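Local coordinates for second substrate binding domain of putative amino acid ABC transporter (Streptococcus pneumoniae, PDB 4OEN), which probably captures an amino acid outside the cell and passes it to the membrane part of an ABC transporter for import, at residues Ala14-Phe18 and Pro161-Tyr165; Asp29-Ile33 and Ile66-Met70; Ala78-Glu84 and Ala186-Gly192; Asn90-Val95 and Asp154-Glu160. All coordinates share one frame; numbering follows the deposited sequence.

Contact 1 (Ala14-Phe18 and Pro161-Tyr165)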
loop_
_atom_site.group_PDB
_atom_site.type_symbol
_atom_site.label_atom_id
_atom_site.label_comp_id
_atom_site.label_asym_id
_atom_site.label_seq_id
_atom_site.Cartn_x
_atom_site.Cartn_y
_atom_site.Cartn_z
ATOM N N ALA A 14 -7.198 3.351 0.466
ATOM C CA ALA A 14 -7.496 2.097 -0.223
ATOM C C ALA A 14 -6.237 1.621 -0.933
ATOM O O ALA A 14 -5.509 2.437 -1.496
ATOM C CB ALA A 14 -8.648 2.287 -1.228
ATOM N N PRO A 15 -5.986 0.298 -0.946
ATOM C CA PRO A 15 -6.795 -0.816 -0.438
ATOM C C PRO A 15 -6.516 -1.224 1.003
ATOM O O PRO A 15 -7.092 -2.216 1.445
ATOM C CB PRO A 15 -6.402 -1.961 -1.369
ATOM C CG PRO A 15 -4.925 -1.694 -1.610
ATOM C CD PRO A 15 -4.821 -0.182 -1.708
ATOM N N PHE A 16 -5.668 -0.494 1.723
ATOM C CA PHE A 16 -5.353 -0.868 3.101
ATOM C C PHE A 16 -6.492 -0.591 4.077
ATOM O O PHE A 16 -6.804 -1.423 4.939
ATOM C CB PHE A 16 -4.065 -0.161 3.544
ATOM C CG PHE A 16 -2.881 -0.548 2.720
ATOM C CD1 PHE A 16 -2.214 -1.741 2.973
ATOM C CD2 PHE A 16 -2.473 0.234 1.651
ATOM C CE1 PHE A 16 -1.145 -2.135 2.196
ATOM C CE2 PHE A 16 -1.393 -0.147 0.866
ATOM C CZ PHE A 16 -0.723 -1.342 1.143
ATOM N N VAL A 17 -7.133 0.562 3.938
ATOM C CA VAL A 17 -8.250 0.888 4.811
ATOM C C VAL A 17 -9.095 1.922 4.106
ATOM O O VAL A 17 -8.577 2.932 3.599
ATOM C CB VAL A 17 -7.768 1.370 6.210
ATOM C CG1 VAL A 17 -6.768 2.543 6.103
ATOM C CG2 VAL A 17 -8.961 1.749 7.105
ATOM N N PHE A 18 -10.393 1.646 4.040
ATOM C CA PHE A 18 -11.332 2.549 3.398
ATOM C C PHE A 18 -12.757 2.198 3.800
ATOM O O PHE A 18 -13.015 1.120 4.344
ATOM C CB PHE A 18 -11.170 2.517 1.870
ATOM C CG PHE A 18 -11.368 1.151 1.260
ATOM C CD1 PHE A 18 -12.551 0.837 0.617
ATOM C CD2 PHE A 18 -10.364 0.191 1.332
ATOM C CE1 PHE A 18 -12.738 -0.418 0.057
ATOM C CE2 PHE A 18 -10.544 -1.067 0.770
ATOM C CZ PHE A 18 -11.727 -1.366 0.134
ATOM N N PRO A 161 -0.005 -1.443 -5.013
ATOM C CA PRO A 161 -1.301 -1.828 -4.429
ATOM C C PRO A 161 -2.473 -0.997 -4.953
ATOM O O PRO A 161 -3.599 -1.480 -5.015
ATOM C CB PRO A 161 -1.090 -1.602 -2.927
ATOM C CG PRO A 161 0.095 -0.694 -2.816
ATOM C CD PRO A 161 0.962 -1.011 -3.988
ATOM N N VAL A 162 -2.199 0.240 -5.353
ATOM C CA VAL A 162 -3.248 1.100 -5.898
ATOM C C VAL A 162 -3.670 0.613 -7.271
ATOM O O VAL A 162 -4.867 0.459 -7.562
ATOM C CB VAL A 162 -2.775 2.573 -5.976
ATOM C CG1 VAL A 162 -3.759 3.415 -6.768
ATOM C CG2 VAL A 162 -2.597 3.137 -4.578
ATOM N N LEU A 163 -2.680 0.338 -8.108
ATOM C CA LEU A 163 -2.951 -0.168 -9.443
ATOM C C LEU A 163 -3.618 -1.539 -9.394
ATOM O O LEU A 163 -4.603 -1.763 -10.097
ATOM C CB LEU A 163 -1.671 -0.240 -10.263
ATOM C CG LEU A 163 -1.534 0.792 -11.379
ATOM C CD1 LEU A 163 -0.150 0.693 -12.014
ATOM C CD2 LEU A 163 -2.642 0.584 -12.411
ATOM N N LYS A 164 -3.109 -2.460 -8.574
ATOM C CA LYS A 164 -3.690 -3.801 -8.497
ATOM C C LYS A 164 -5.113 -3.767 -7.935
ATOM O O LYS A 164 -5.967 -4.548 -8.338
ATOM C CB LYS A 164 -2.821 -4.726 -7.636
ATOM C CG LYS A 164 -1.496 -5.139 -8.270
ATOM C CD LYS A 164 -1.640 -6.366 -9.149
ATOM C CE LYS A 164 -0.279 -6.895 -9.583
ATOM N NZ LYS A 164 0.522 -7.441 -8.450
ATOM N N TYR A 165 -5.366 -2.867 -6.984
ATOM C CA TYR A 165 -6.713 -2.756 -6.431
ATOM C C TYR A 165 -7.674 -2.302 -7.518
ATOM O O TYR A 165 -8.765 -2.839 -7.664
ATOM C CB TYR A 165 -6.750 -1.779 -5.242
ATOM C CG TYR A 165 -8.133 -1.536 -4.692
ATOM C CD1 TYR A 165 -8.881 -2.573 -4.186
ATOM C CD2 TYR A 165 -8.684 -0.252 -4.671
ATOM C CE1 TYR A 165 -10.149 -2.374 -3.680
ATOM C CE2 TYR A 165 -9.957 -0.032 -4.166
ATOM C CZ TYR A 165 -10.687 -1.101 -3.669
ATOM O OH TYR A 165 -11.957 -0.926 -3.164
#
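The phenol ring of Y165 is the flat group on which this contact turns. P15 makes an off-centre CH-pi contact with it, CB standing 4.2 Å from the ring centroid and 30° off the normal. Farther out along the same side chain, the hydroxyl OH of Y165 reaches CZ of F18 at 3.3 Å. The two aromatic side chains come from opposite directions, and their planes, 54° apart, make an oblique pair. The carbonyl oxygen of P15 lies at the edge of the F18 ring, in its plane. CG of Y165 is anti to the backbone N (chi1 175°), which carries the ring from the helix out past P15 to F18, while CB of A14 touches CE2 of Y165 at 4.0 Å. A second foothold lies one helical turn earlier. There CG of P161 packs on CE2 of F16 at 4.0 Å, and CG of P15 sits 4.1 Å from CB of P161. The cis peptide bond between A14 and P15 gives the chain a sharp turn just where the proline ring projects to the helix. L222 touches P15 and Y221 touches F18, both from helix 213-222. The result is an apolar joint between the two lobes, in keeping with the hinged, two-lobed periplasmic binding protein type II fold.

Contact 2 (Asp29-Ile33 and Ile66-Met70)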
loop_
_atom_site.group_PDB
_atom_site.type_symbol
_atom_site.label_atom_id
_atom_site.label_comp_id
_atom_site.label_asym_id
_atom_site.label_seq_id
_atom_site.Cartn_x
_atom_site.Cartn_y
_atom_site.Cartn_z
ATOM N N ASP A 29 -5.815 -3.955 5.868
ATOM C CA ASP A 29 -5.393 -3.727 7.251
ATOM C C ASP A 29 -6.454 -4.080 8.256
ATOM O O ASP A 29 -6.148 -4.619 9.323
ATOM C CB ASP A 29 -5.014 -2.276 7.471
ATOM C CG ASP A 29 -3.705 -1.922 6.853
ATOM O OD1 ASP A 29 -3.013 -2.833 6.335
ATOM O OD2 ASP A 29 -3.382 -0.723 6.911
ATOM N N MET A 30 -7.697 -3.748 7.918
ATOM C CA MET A 30 -8.816 -3.990 8.825
ATOM C C MET A 30 -9.025 -5.477 8.974
ATOM O O MET A 30 -9.165 -5.985 10.088
ATOM C CB MET A 30 -10.081 -3.305 8.318
ATOM C CG MET A 30 -9.961 -1.764 8.295
ATOM S SD MET A 30 -9.672 -0.982 9.917
ATOM C CE MET A 30 -7.881 -0.865 9.987
ATOM N N GLU A 31 -9.015 -6.188 7.849
ATOM C CA GLU A 31 -9.202 -7.627 7.913
ATOM C C GLU A 31 -8.036 -8.316 8.608
ATOM O O GLU A 31 -8.238 -9.254 9.373
ATOM C CB GLU A 31 -9.407 -8.205 6.513
ATOM C CG GLU A 31 -10.720 -7.768 5.901
ATOM C CD GLU A 31 -11.180 -8.655 4.755
ATOM O OE1 GLU A 31 -11.008 -9.894 4.821
ATOM O OE2 GLU A 31 -11.722 -8.101 3.787
ATOM N N LEU A 32 -6.816 -7.852 8.335
ATOM C CA LEU A 32 -5.628 -8.486 8.884
ATOM C C LEU A 32 -5.552 -8.324 10.405
ATOM O O LEU A 32 -5.319 -9.290 11.116
ATOM C CB LEU A 32 -4.378 -7.917 8.221
ATOM C CG LEU A 32 -3.044 -8.419 8.768
ATOM C CD1 LEU A 32 -2.892 -9.899 8.520
ATOM C CD2 LEU A 32 -1.918 -7.619 8.150
ATOM N N ILE A 33 -5.772 -7.114 10.922
ATOM C CA ILE A 33 -5.645 -6.957 12.369
ATOM C C ILE A 33 -6.735 -7.754 13.103
ATOM O O ILE A 33 -6.474 -8.357 14.143
ATOM C CB ILE A 33 -5.667 -5.464 12.800
ATOM C CG1 ILE A 33 -5.187 -5.332 14.249
ATOM C CG2 ILE A 33 -7.031 -4.808 12.560
ATOM C CD1 ILE A 33 -3.791 -5.869 14.467
ATOM N N ILE A 66 -0.843 1.175 15.660
ATOM C CA ILE A 66 -1.332 1.760 14.415
ATOM C C ILE A 66 -1.135 0.804 13.245
ATOM O O ILE A 66 -0.096 0.157 13.120
ATOM C CB ILE A 66 -0.649 3.119 14.123
ATOM C CG1 ILE A 66 -1.110 3.675 12.774
ATOM C CG2 ILE A 66 0.876 3.011 14.173
ATOM C CD1 ILE A 66 -0.592 5.085 12.484
ATOM N N ILE A 67 -2.173 0.677 12.423
ATOM C CA ILE A 67 -2.055 -0.070 11.173
ATOM C C ILE A 67 -2.778 0.774 10.137
ATOM O O ILE A 67 -3.932 1.152 10.335
ATOM C CB ILE A 67 -2.623 -1.521 11.288
ATOM C CG1 ILE A 67 -2.139 -2.367 10.105
ATOM C CG2 ILE A 67 -4.165 -1.551 11.488
ATOM C CD1 ILE A 67 -2.595 -3.852 10.179
ATOM N N ALA A 68 -2.076 1.139 9.070
ATOM C CA ALA A 68 -2.627 2.086 8.097
ATOM C C ALA A 68 -1.761 2.170 6.855
ATOM O O ALA A 68 -1.378 3.264 6.443
ATOM C CB ALA A 68 -2.775 3.495 8.732
ATOM N N GLY A 69 -1.433 1.019 6.264
ATOM C CA GLY A 69 -0.527 0.991 5.127
ATOM C C GLY A 69 0.743 1.769 5.412
ATOM O O GLY A 69 1.271 2.465 4.541
ATOM N N MET A 70 1.227 1.632 6.643
ATOM C CA MET A 70 2.303 2.473 7.169
ATOM C C MET A 70 3.679 2.014 6.728
ATOM O O MET A 70 4.077 0.876 6.989
ATOM C CB MET A 70 2.232 2.488 8.692
ATOM C CG MET A 70 3.309 3.326 9.352
ATOM S SD MET A 70 2.986 3.409 11.133
ATOM C CE MET A 70 4.310 4.490 11.671
#
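In solute-binding proteins of family 3, a Gly-x-Asp-x-acidic-Leu sequence marks the start of a helix in the first lobe, and here its aspartate, D29, grips the loop that follows strand 65-66. OD2 of D29 accepts the backbone N-H of G69 on its syn lone pair, the N being 2.7 Å away. The bond is bent, with 143° at the hydrogen. The amide N of A68 is also close to this oxygen, but its angle is too poor for a hydrogen bond. OD1 has a weak bond from Y86, so both oxygens of the buried group have a polar neighbour. With chi1 at -74°, CG of D29 stands beside its own backbone N and anti to the carbonyl carbon, which sends the carboxylate to the loop. I67 supplies the apolar half of the contact. CG1 of I67 lies 3.6 Å from CG of D29, the two side chains crossing at a slant, and CD1 of I67 lies 4.3 Å from both CD2 of L32 and CB of I33. On the other branch, CG2 of I67 meets the methyl CE of M30 at 4.1 Å, reached because the methionine chain bends back. An acetate ion, probably from the crystallisation liquor, lies close to the side chain of A68. This loop, held by one backbone amide, that of G69, is probably part of the interlobe cleft wall of the type II binding-protein fold.

Contact 3 (Ala78-Glu84 and Ala186-Gly192)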
loop_
_atom_site.group_PDB
_atom_site.type_symbol
_atom_site.label_atom_id
_atom_site.label_comp_id
_atom_site.label_asym_id
_atom_site.label_seq_id
_atom_site.Cartn_x
_atom_site.Cartn_y
_atom_site.Cartn_z
ATOM N N ALA A 78 12.633 5.919 15.157
ATOM C CA ALA A 78 13.040 6.699 16.313
ATOM C C ALA A 78 11.962 6.730 17.391
ATOM O O ALA A 78 12.267 6.856 18.571
ATOM C CB ALA A 78 13.406 8.120 15.896
ATOM N N THR A 79 10.700 6.620 16.987
ATOM C CA THR A 79 9.610 6.716 17.955
ATOM C C THR A 79 8.628 5.548 17.881
ATOM O O THR A 79 7.743 5.436 18.728
ATOM C CB THR A 79 8.829 8.040 17.777
ATOM O OG1 THR A 79 8.386 8.153 16.424
ATOM C CG2 THR A 79 9.720 9.245 18.102
ATOM N N PHE A 80 8.791 4.684 16.885
ATOM C CA PHE A 80 7.924 3.507 16.732
ATOM C C PHE A 80 8.730 2.216 16.702
ATOM O O PHE A 80 9.842 2.183 16.175
ATOM C CB PHE A 80 7.116 3.577 15.432
ATOM C CG PHE A 80 6.013 4.599 15.430
ATOM C CD1 PHE A 80 4.773 4.294 15.966
ATOM C CD2 PHE A 80 6.204 5.845 14.847
ATOM C CE1 PHE A 80 3.737 5.221 15.957
ATOM C CE2 PHE A 80 5.170 6.780 14.831
ATOM C CZ PHE A 80 3.930 6.457 15.385
ATOM N N ASP A 81 8.143 1.147 17.226
ATOM C CA ASP A 81 8.639 -0.206 17.001
ATOM C C ASP A 81 7.706 -0.882 16.006
ATOM O O ASP A 81 6.495 -0.888 16.189
ATOM C CB ASP A 81 8.692 -1.013 18.304
ATOM C CG ASP A 81 9.777 -0.533 19.266
ATOM O OD1 ASP A 81 10.774 0.076 18.823
ATOM O OD2 ASP A 81 9.626 -0.785 20.481
ATOM N N PHE A 82 8.281 -1.446 14.954
ATOM C CA PHE A 82 7.498 -2.042 13.889
ATOM C C PHE A 82 7.409 -3.548 14.022
ATOM O O PHE A 82 8.336 -4.195 14.527
ATOM C CB PHE A 82 8.104 -1.690 12.533
ATOM C CG PHE A 82 7.856 -0.269 12.096
ATOM C CD1 PHE A 82 6.638 0.100 11.543
ATOM C CD2 PHE A 82 8.872 0.679 12.173
ATOM C CE1 PHE A 82 6.413 1.407 11.108
ATOM C CE2 PHE A 82 8.655 1.976 11.742
ATOM C CZ PHE A 82 7.426 2.341 11.202
ATOM N N SER A 83 6.301 -4.094 13.544
ATOM C CA SER A 83 6.171 -5.522 13.299
ATOM C C SER A 83 6.995 -5.951 12.093
ATOM O O SER A 83 7.574 -5.134 11.379
ATOM C CB SER A 83 4.718 -5.894 13.032
ATOM O OG SER A 83 4.321 -5.452 11.737
ATOM N N GLU A 84 7.012 -7.248 11.844
ATOM C CA GLU A 84 7.478 -7.777 10.575
ATOM C C GLU A 84 6.640 -7.168 9.467
ATOM O O GLU A 84 5.470 -6.854 9.683
ATOM C CB GLU A 84 7.363 -9.305 10.545
ATOM C CG GLU A 84 8.243 -10.010 11.546
ATOM C CD GLU A 84 9.668 -10.155 11.055
ATOM O OE1 GLU A 84 9.925 -9.837 9.875
ATOM O OE2 GLU A 84 10.530 -10.593 11.845
ATOM N N ALA A 186 4.142 -2.108 7.671
ATOM C CA ALA A 186 4.054 -2.835 8.933
ATOM C C ALA A 186 3.122 -2.183 9.934
ATOM O O ALA A 186 2.732 -1.033 9.786
ATOM C CB ALA A 186 5.447 -2.986 9.556
ATOM N N PHE A 187 2.774 -2.962 10.954
ATOM C CA PHE A 187 2.054 -2.510 12.142
ATOM C C PHE A 187 3.064 -1.877 13.097
ATOM O O PHE A 187 4.240 -2.241 13.067
ATOM C CB PHE A 187 1.350 -3.745 12.753
ATOM C CG PHE A 187 0.726 -3.526 14.097
ATOM C CD1 PHE A 187 -0.537 -2.956 14.214
ATOM C CD2 PHE A 187 1.377 -3.953 15.247
ATOM C CE1 PHE A 187 -1.131 -2.776 15.471
ATOM C CE2 PHE A 187 0.794 -3.781 16.498
ATOM C CZ PHE A 187 -0.459 -3.184 16.612
ATOM N N ALA A 188 2.626 -0.919 13.916
ATOM C CA ALA A 188 3.575 -0.246 14.811
ATOM C C ALA A 188 2.989 0.026 16.176
ATOM O O ALA A 188 1.784 0.231 16.317
ATOM C CB ALA A 188 4.064 1.076 14.193
ATOM N N VAL A 189 3.865 0.032 17.174
ATOM C CA VAL A 189 3.535 0.472 18.528
ATOM C C VAL A 189 4.510 1.586 18.894
ATOM O O VAL A 189 5.511 1.806 18.190
ATOM C CB VAL A 189 3.623 -0.679 19.553
ATOM C CG1 VAL A 189 2.663 -1.810 19.158
ATOM C CG2 VAL A 189 5.035 -1.208 19.635
ATOM N N LYS A 190 4.211 2.314 19.960
ATOM C CA LYS A 190 5.158 3.320 20.427
ATOM C C LYS A 190 6.463 2.633 20.835
ATOM O O LYS A 190 6.427 1.596 21.485
ATOM C CB LYS A 190 4.568 4.120 21.590
ATOM C CG LYS A 190 5.480 5.236 22.077
ATOM C CD LYS A 190 4.830 6.031 23.194
ATOM C CE LYS A 190 5.752 7.144 23.662
ATOM N NZ LYS A 190 5.109 7.946 24.720
ATOM N N LYS A 191 7.602 3.199 20.430
ATOM C CA LYS A 191 8.912 2.652 20.789
ATOM C C LYS A 191 8.976 2.352 22.284
ATOM O O LYS A 191 8.709 3.223 23.121
ATOM C CB LYS A 191 10.040 3.614 20.403
ATOM C CG LYS A 191 11.442 3.057 20.681
ATOM C CD LYS A 191 12.555 3.954 20.112
ATOM C CE LYS A 191 13.004 5.016 21.110
ATOM N NZ LYS A 191 13.993 5.976 20.517
ATOM N N GLY A 192 9.270 1.097 22.605
ATOM C CA GLY A 192 9.438 0.680 23.986
ATOM C C GLY A 192 8.140 0.324 24.682
ATOM O O GLY A 192 8.143 -0.059 25.852
#
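A chi3 of 89° bends the otherwise extended side chain of K191 and brings NZ to the carbonyl O of A78, 2.7 Å away. In S83 a chi1 of 73° places OG between the backbone N and the carbonyl carbon and turns it toward strand 180-190, where it accepts the N-H of F187, whose N is 3.0 Å from OG. These two bonds lie toward opposite ends of an antiparallel ladder in the first lobe of the type II binding-protein fold, where strand 80-82 runs beside the returning strand 180-190. D81 and V189 form its hydrogen-bonded pair, each N-H donating to the other's O; S83 N donates to the O of F187, and K191 N to the O of T79. On one face, CB of A188 fits against CD1 of F80 at 3.7 Å and CD1 of F82 at 3.8 Å. CB of D81 meets CG2 of V189 at 3.9 Å on the other, above which helix 195-210 packs, F201 stacking on the ring of F187. The hydroxyl of S83 also donates to the O of E84, so OG of S83 accepts one bond and donates another. Beyond the ladder, the N-H of G192 points almost straight (178°) at OD2 of D81, reaching it at 2.9 Å from above the carboxylate plane.

Contact 4 (Asn90-Val95 and Asp154-Glu160)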
loop_
_atom_site.group_PDB
_atom_site.type_symbol
_atom_site.label_atom_id
_atom_site.label_comp_id
_atom_site.label_asym_id
_atom_site.label_seq_id
_atom_site.Cartn_x
_atom_site.Cartn_y
_atom_site.Cartn_z
ATOM N N ASN A 90 5.648 -1.814 -3.901
ATOM C CA ASN A 90 6.387 -1.622 -5.138
ATOM C C ASN A 90 5.839 -0.458 -5.924
ATOM O O ASN A 90 4.680 -0.089 -5.763
ATOM C CB ASN A 90 6.309 -2.860 -6.042
ATOM C CG ASN A 90 6.869 -4.111 -5.401
ATOM O OD1 ASN A 90 7.947 -4.104 -4.828
ATOM N ND2 ASN A 90 6.138 -5.207 -5.527
ATOM N N THR A 91 6.687 0.108 -6.787
ATOM C CA THR A 91 6.226 0.933 -7.894
ATOM C C THR A 91 6.153 0.009 -9.113
ATOM O O THR A 91 6.955 -0.906 -9.237
ATOM C CB THR A 91 7.170 2.137 -8.158
ATOM O OG1 THR A 91 6.697 2.847 -9.299
ATOM C CG2 THR A 91 8.574 1.681 -8.424
ATOM N N ILE A 92 5.177 0.229 -9.985
ATOM C CA ILE A 92 4.955 -0.696 -11.097
ATOM C C ILE A 92 4.392 0.042 -12.296
ATOM O O ILE A 92 3.704 1.054 -12.161
ATOM C CB ILE A 92 4.010 -1.855 -10.650
ATOM C CG1 ILE A 92 4.097 -3.051 -11.590
ATOM C CG2 ILE A 92 2.572 -1.385 -10.500
ATOM C CD1 ILE A 92 3.409 -4.286 -11.010
ATOM N N LEU A 93 4.724 -0.448 -13.483
ATOM C CA LEU A 93 4.195 0.125 -14.713
ATOM C C LEU A 93 2.752 -0.327 -14.973
ATOM O O LEU A 93 2.414 -1.503 -14.794
ATOM C CB LEU A 93 5.075 -0.277 -15.909
ATOM C CG LEU A 93 4.863 0.570 -17.167
ATOM C CD1 LEU A 93 5.631 1.885 -17.070
ATOM C CD2 LEU A 93 5.253 -0.215 -18.425
ATOM N N GLY A 94 1.913 0.595 -15.430
ATOM C CA GLY A 94 0.546 0.265 -15.831
ATOM C C GLY A 94 0.311 0.652 -17.279
ATOM O O GLY A 94 0.769 1.711 -17.705
ATOM N N VAL A 95 -0.360 -0.212 -18.044
ATOM C CA VAL A 95 -0.773 0.099 -19.413
ATOM C C VAL A 95 -2.194 -0.402 -19.684
ATOM O O VAL A 95 -2.734 -1.216 -18.927
ATOM C CB VAL A 95 0.196 -0.521 -20.466
ATOM C CG1 VAL A 95 1.593 0.063 -20.334
ATOM C CG2 VAL A 95 0.229 -2.053 -20.351
ATOM N N ASP A 154 1.547 6.620 -23.076
ATOM C CA ASP A 154 1.612 5.202 -23.417
ATOM C C ASP A 154 1.566 4.269 -22.213
ATOM O O ASP A 154 1.283 3.077 -22.341
ATOM C CB ASP A 154 2.882 4.953 -24.218
ATOM C CG ASP A 154 2.905 5.755 -25.499
ATOM O OD1 ASP A 154 2.111 5.419 -26.404
ATOM O OD2 ASP A 154 3.700 6.714 -25.606
ATOM N N ALA A 155 1.858 4.812 -21.042
ATOM C CA ALA A 155 1.976 4.027 -19.822
ATOM C C ALA A 155 1.938 4.967 -18.642
ATOM O O ALA A 155 2.084 6.193 -18.814
ATOM C CB ALA A 155 3.271 3.216 -19.808
ATOM N N VAL A 156 1.710 4.395 -17.462
ATOM C CA VAL A 156 1.881 5.121 -16.210
ATOM C C VAL A 156 2.800 4.333 -15.297
ATOM O O VAL A 156 2.995 3.126 -15.472
ATOM C CB VAL A 156 0.550 5.347 -15.457
ATOM C CG1 VAL A 156 -0.455 6.071 -16.331
ATOM C CG2 VAL A 156 -0.025 4.001 -14.971
ATOM N N MET A 157 3.382 5.022 -14.332
ATOM C CA MET A 157 4.084 4.378 -13.224
ATOM C C MET A 157 3.352 4.766 -11.939
ATOM O O MET A 157 3.148 5.951 -11.706
ATOM C CB MET A 157 5.549 4.824 -13.171
ATOM C CG MET A 157 6.473 3.884 -12.427
ATOM S SD MET A 157 7.029 2.547 -13.494
ATOM C CE MET A 157 7.819 1.444 -12.315
ATOM N N ASP A 158 2.968 3.792 -11.117
ATOM C CA ASP A 158 2.181 4.093 -9.910
ATOM C C ASP A 158 2.456 3.075 -8.817
ATOM O O ASP A 158 3.151 2.089 -9.030
ATOM C CB ASP A 158 0.682 4.098 -10.255
ATOM C CG ASP A 158 -0.175 4.987 -9.341
ATOM O OD1 ASP A 158 0.265 5.496 -8.271
ATOM O OD2 ASP A 158 -1.354 5.169 -9.711
ATOM N N ASP A 159 1.878 3.309 -7.648
ATOM C CA ASP A 159 1.985 2.369 -6.548
ATOM C C ASP A 159 1.288 1.067 -6.915
ATOM O O ASP A 159 0.120 1.075 -7.341
ATOM C CB ASP A 159 1.346 2.947 -5.284
ATOM C CG ASP A 159 2.094 4.142 -4.759
ATOM O OD1 ASP A 159 3.314 4.007 -4.555
ATOM O OD2 ASP A 159 1.469 5.207 -4.550
ATOM N N GLU A 160 1.988 -0.044 -6.713
ATOM C CA GLU A 160 1.429 -1.340 -7.062
ATOM C C GLU A 160 0.104 -1.677 -6.341
ATOM O O GLU A 160 -0.831 -2.114 -6.992
ATOM C CB GLU A 160 2.448 -2.463 -6.832
ATOM C CG GLU A 160 1.816 -3.834 -7.007
ATOM C CD GLU A 160 2.816 -4.959 -7.095
ATOM O OE1 GLU A 160 3.994 -4.717 -7.462
ATOM O OE2 GLU A 160 2.407 -6.112 -6.809
HETATM O O HOH W 1 3.644 1.205 -3.553
#
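Strand 90-95 and strand 155-159 run antiparallel, their axes at 146°, with I92-D158 and G94-V156 as hydrogen-bonded pairs and T91-D159 and L93-M157 as non-hydrogen-bonded ones. This pair belongs to the second lobe of the type II binding-protein fold, and the ladder extends into the start of helix 160-168, where the N-H of E160 donates to the O of N90. At that junction the side chains of N90 and E160 run side by side in the same direction, with amide and carboxylate planes 43° apart. ND2 of N90 donates to OE1 of E160 over 2.9 Å, close to the amide's own plane but from above the carboxylate. The other oxygen, OE2, has K164 in a salt bridge, so the carboxylate is held from two directions and its charge is probably balanced. I92 lies against it, CD1 being 3.6 Å from OE1 of E160. A155 is the meeting point: its CB takes CG1 of V95 at 3.6 Å and CD1 of L93 at 3.9 Å. V156 packs outward on helix 141-150. OG1 of T91 is hydrogen-bonded to OG of S120. CG of M157, in one conformer, lies 3.3 Å from OG1 of T91, the two side chains crossing at about a right angle. Back at the helix start, one water donates to the O of N90, at 2.8 Å, and to OD1 of D159, at 3.0 Å.

Contacts 2 and 3 build one lobe and contact 4 the other, their centres lying about 24 Å (2 to 4) and 30 Å (3 to 4) apart, while contact 1 joins the two sides. Its 14-18 loop touches contact 2, where the O of F16 is 2.9 Å from the N of D29, a probable hydrogen bond. Its helix packs on contact 4 through CD1 of L163, 3.7 Å from CG2 of I92. Contacts 2 and 3 share a backbone seam, I66 N lying 2.9 Å from A188 O, a probable hydrogen bond. Strands 180-190 and 87-96, neighbours in one sheet, link contact 3 to contact 4. The acetate near A68 may mark the ligand cleft on the contact 2 side.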